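GDP-L-fucose synthase (PDB 7M13) probably catalyses an NADPH-dependent step in making GDP-D-glycero-L-gluco-heptose for the capsular polysaccharide of Campylobacter jejuni. Local coordinates at residues 121-126 / 317-322. Residues are numbered along the deposited sequence; the frame is centred on the assembly and turned at random.
Sequences NPLKEE and RLMDCS
A single parallel beta bridge, L123 with M319, joins two loops of this extended short-chain dehydrogenase and shows how little regular structure is needed to tie distant parts of a chain together. L123 lends both its backbone groups: its N reaches L318 O at 2.8 Å, and its O receives D320 N at 2.8 Å. N121 continues the pairing with a side chain in place of a backbone group. Its amide OD1 accepts from L318 N at 3.0 Å, a more bent bond (146° at the hydrogen), and a water links the same oxygen to R317 NH2. With CG anti to the carbonyl carbon (chi1 -68°), the amide lies over the R317-L318 backbone, and its ND2 bonds to D316 O. P122, entered through a cis peptide bond, lays CB 3.6 Å from D320 N. L123 CD1 sits 3.9 Å above the centre of the R317 guanidinium, a group held at its rim by the carbonyls of G112, Y115 and P116, and the same methyl approaches M319 SD at 4.1 Å. D320 closes an Asx turn: OD1 accepts S322 N at 2.9 Å and S322 OG on its syn lone pair, just where helix 322-326 starts. A second water links D320 O to E125 OE1, while N278 binds both D320 O and E125 OE2. The bridge thus connects the loop between strand 105-111 and helix 138-158 to the one following strand 303-307; the M319 side chain packs on strand 162-171 and lies about 7 Å from the bound NADP.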
ATOM      1  N   ASN B 121      11.012 -13.364 -16.036  1.00 15.86           N
ATOM      2  CA  ASN B 121      10.121 -14.542 -16.095  1.00 14.62           C
ATOM      3  C   ASN B 121      10.960 -15.801 -15.979  1.00 15.52           C
ATOM      4  O   ASN B 121      12.073 -15.870 -16.528  1.00 18.57           O
ATOM      5  CB  ASN B 121       9.341 -14.576 -17.399  1.00 16.16           C
ATOM      6  CG  ASN B 121       8.333 -13.465 -17.513  1.00 20.27           C
ATOM      7  OD1 ASN B 121       7.494 -13.307 -16.636  1.00 19.12           O
ATOM      8  ND2 ASN B 121       8.391 -12.727 -18.613  1.00 26.58           N
ATOM      9  N   PRO B 122      10.442 -16.855 -15.329  1.00 14.01           N
ATOM     10  CA  PRO B 122       9.146 -16.822 -14.655  1.00 13.54           C
ATOM     11  C   PRO B 122       9.255 -16.070 -13.327  1.00 12.98           C
ATOM     12  O   PRO B 122      10.271 -16.112 -12.655  1.00 13.29           O
ATOM     13  CB  PRO B 122       8.813 -18.299 -14.481  1.00 13.64           C
ATOM     14  CG  PRO B 122      10.186 -18.940 -14.298  1.00 15.29           C
ATOM     15  CD  PRO B 122      11.080 -18.180 -15.246  1.00 14.67           C
ATOM     16  N   LEU B 123       8.158 -15.409 -12.941  1.00 12.02           N
ATOM     17  CA  LEU B 123       8.152 -14.516 -11.761  1.00 12.87           C
ATOM     18  C   LEU B 123       8.103 -15.317 -10.473  1.00 11.78           C
ATOM     19  O   LEU B 123       7.150 -16.110 -10.271  1.00 11.75           O
ATOM     20  CB  LEU B 123       6.923 -13.611 -11.843  1.00 13.21           C
ATOM     21  CG  LEU B 123       6.878 -12.694 -13.047  1.00 13.64           C
ATOM     22  CD1 LEU B 123       5.463 -12.183 -13.267  1.00 14.67           C
ATOM     23  CD2 LEU B 123       7.869 -11.551 -12.854  1.00 14.90           C
ATOM     24  N   LYS B 124       9.095 -15.144  -9.608  1.00 11.33           N
ATOM     25  CA  LYS B 124       9.134 -15.727  -8.263  1.00 11.76           C
ATOM     26  C   LYS B 124       8.411 -14.789  -7.308  1.00 11.09           C
ATOM     27  O   LYS B 124       8.460 -13.572  -7.486  1.00 11.81           O
ATOM     28  CB  LYS B 124      10.587 -15.915  -7.864  1.00 13.21           C
ATOM     29  CG  LYS B 124      11.364 -16.916  -8.707  1.00 14.68           C
ATOM     30  CD  LYS B 124      12.751 -17.192  -8.129  1.00 15.89           C
ATOM     31  CE  LYS B 124      12.768 -17.890  -6.792  1.00 17.79           C
ATOM     32  NZ  LYS B 124      14.150 -18.110  -6.297  1.00 18.41           N
ATOM     33  N   GLU B 125       7.924 -15.355  -6.226  1.00 11.72           N
ATOM     34  CA  GLU B 125       7.224 -14.560  -5.178  1.00 11.95           C
ATOM     35  C   GLU B 125       8.177 -13.470  -4.676  1.00 12.85           C
ATOM     36  O   GLU B 125       7.709 -12.367  -4.325  1.00 12.15           O
ATOM     37  CB  GLU B 125       6.721 -15.522  -4.122  1.00 12.01           C
ATOM     38  CG  GLU B 125       5.540 -16.352  -4.585  1.00 11.57           C
ATOM     39  CD  GLU B 125       5.845 -17.703  -5.230  1.00 12.44           C
ATOM     40  OE1 GLU B 125       7.063 -17.977  -5.525  1.00 13.99           O
ATOM     41  OE2 GLU B 125       4.897 -18.519  -5.423  1.00 12.29           O
ATOM     42  N   GLU B 126       9.460 -13.776  -4.572  1.00 12.27           N
ATOM     43  CA  GLU B 126      10.480 -12.896  -3.993  1.00 13.83           C
ATOM     44  C   GLU B 126      10.750 -11.703  -4.887  1.00 11.52           C
ATOM     45  O   GLU B 126      11.517 -10.838  -4.434  1.00 14.47           O
ATOM     46  CB  GLU B 126      11.790 -13.656  -3.770  1.00 16.88           C
ATOM     47  CG  GLU B 126      11.706 -14.727  -2.705  1.00 23.99           C
ATOM     48  CD  GLU B 126      11.284 -16.114  -3.185  1.00 29.75           C
ATOM     49  OE1 GLU B 126      11.457 -17.058  -2.369  1.00 42.16           O
ATOM     50  OE2 GLU B 126      10.781 -16.270  -4.349  1.00 19.02           O
ATOM     51  N   ARG B 317       4.450 -12.269 -19.296  1.00 22.54           N
ATOM     52  CA  ARG B 317       4.309 -12.483 -17.836  1.00 19.15           C
ATOM     53  C   ARG B 317       3.980 -13.944 -17.624  1.00 19.54           C
ATOM     54  O   ARG B 317       2.984 -14.414 -18.189  1.00 22.16           O
ATOM     55  CB  ARG B 317       3.191 -11.662 -17.170  1.00 20.45           C
ATOM     56  CG  ARG B 317       3.294 -10.173 -17.418  1.00 23.16           C
ATOM     57  CD  ARG B 317       4.533  -9.685 -16.698  1.00 23.31           C
ATOM     58  NE  ARG B 317       4.174  -9.074 -15.443  1.00 21.70           N
ATOM     59  CZ  ARG B 317       5.033  -8.439 -14.660  1.00 19.27           C
ATOM     60  NH1 ARG B 317       4.578  -7.823 -13.587  1.00 21.40           N
ATOM     61  NH2 ARG B 317       6.321  -8.428 -14.949  1.00 19.72           N
ATOM     62  N   LEU B 318       4.758 -14.628 -16.799  1.00 15.56           N
ATOM     63  CA  LEU B 318       4.529 -16.048 -16.492  1.00 15.86           C
ATOM     64  C   LEU B 318       4.944 -16.247 -15.050  1.00 15.56           C
ATOM     65  O   LEU B 318       6.109 -15.913 -14.740  1.00 16.64           O
ATOM     66  CB  LEU B 318       5.419 -16.892 -17.423  1.00 16.80           C
ATOM     67  CG  LEU B 318       5.516 -18.374 -17.088  1.00 17.95           C
ATOM     68  CD1 LEU B 318       4.158 -19.031 -17.150  1.00 18.59           C
ATOM     69  CD2 LEU B 318       6.499 -19.062 -18.023  1.00 18.50           C
ATOM     70  N   MET B 319       4.068 -16.829 -14.244  1.00 13.83           N
ATOM     71  CA  MET B 319       4.411 -17.160 -12.839  1.00 13.73           C
ATOM     72  C   MET B 319       5.365 -18.349 -12.763  1.00 13.96           C
ATOM     73  O   MET B 319       5.146 -19.352 -13.442  1.00 15.98           O
ATOM     74  CB  MET B 319       3.175 -17.507 -12.020  1.00 14.98           C
ATOM     75  CG  MET B 319       2.189 -16.380 -11.802  1.00 14.51           C
ATOM     76  SD  MET B 319       2.969 -14.845 -11.309  1.00 14.97           S
ATOM     77  CE  MET B 319       1.480 -13.957 -10.854  1.00 13.81           C
ATOM     78  N   ASP B 320       6.311 -18.306 -11.840  1.00 14.14           N
ATOM     79  CA  ASP B 320       7.019 -19.497 -11.330  1.00 12.88           C
ATOM     80  C   ASP B 320       6.097 -20.122 -10.285  1.00 14.28           C
ATOM     81  O   ASP B 320       5.824 -19.427  -9.285  1.00 12.41           O
ATOM     82  CB  ASP B 320       8.370 -19.091 -10.752  1.00 13.80           C
ATOM     83  CG  ASP B 320       9.241 -20.279 -10.390  1.00 14.56           C
ATOM     84  OD1 ASP B 320       8.682 -21.331 -10.042  1.00 15.76           O
ATOM     85  OD2 ASP B 320      10.464 -20.170 -10.502  1.00 17.24           O
ATOM     86  N   CYS B 321       5.559 -21.306 -10.558  1.00 13.33           N
ATOM     87  CA  CYS B 321       4.632 -22.012  -9.648  1.00 16.02           C
ATOM     88  C   CYS B 321       5.357 -23.089  -8.848  1.00 13.28           C
ATOM     89  O   CYS B 321       4.698 -24.007  -8.325  1.00 13.62           O
ATOM     90  CB  CYS B 321       3.467 -22.566 -10.437  1.00 16.22           C
ATOM     91  SG  CYS B 321       2.377 -21.244 -11.043  1.00 20.52           S
ATOM     92  N   SER B 322       6.676 -23.032  -8.734  1.00 13.07           N
ATOM     93  CA  SER B 322       7.439 -24.031  -7.943  1.00 13.43           C
ATOM     94  C   SER B 322       6.934 -24.104  -6.494  1.00 12.68           C
ATOM     95  O   SER B 322       6.839 -25.201  -5.908  1.00 13.48           O
ATOM     96  CB  SER B 322       8.928 -23.764  -7.996  1.00 13.58           C
ATOM     97  OG  SER B 322       9.394 -23.788  -9.338  1.00 15.98           O
TER
HETATM   98  O   HOH W   1       7.927 -10.343 -16.341  1.00 26.31           O
HETATM   99  O   HOH W   2       7.224 -20.268  -6.993  1.00 14.57           O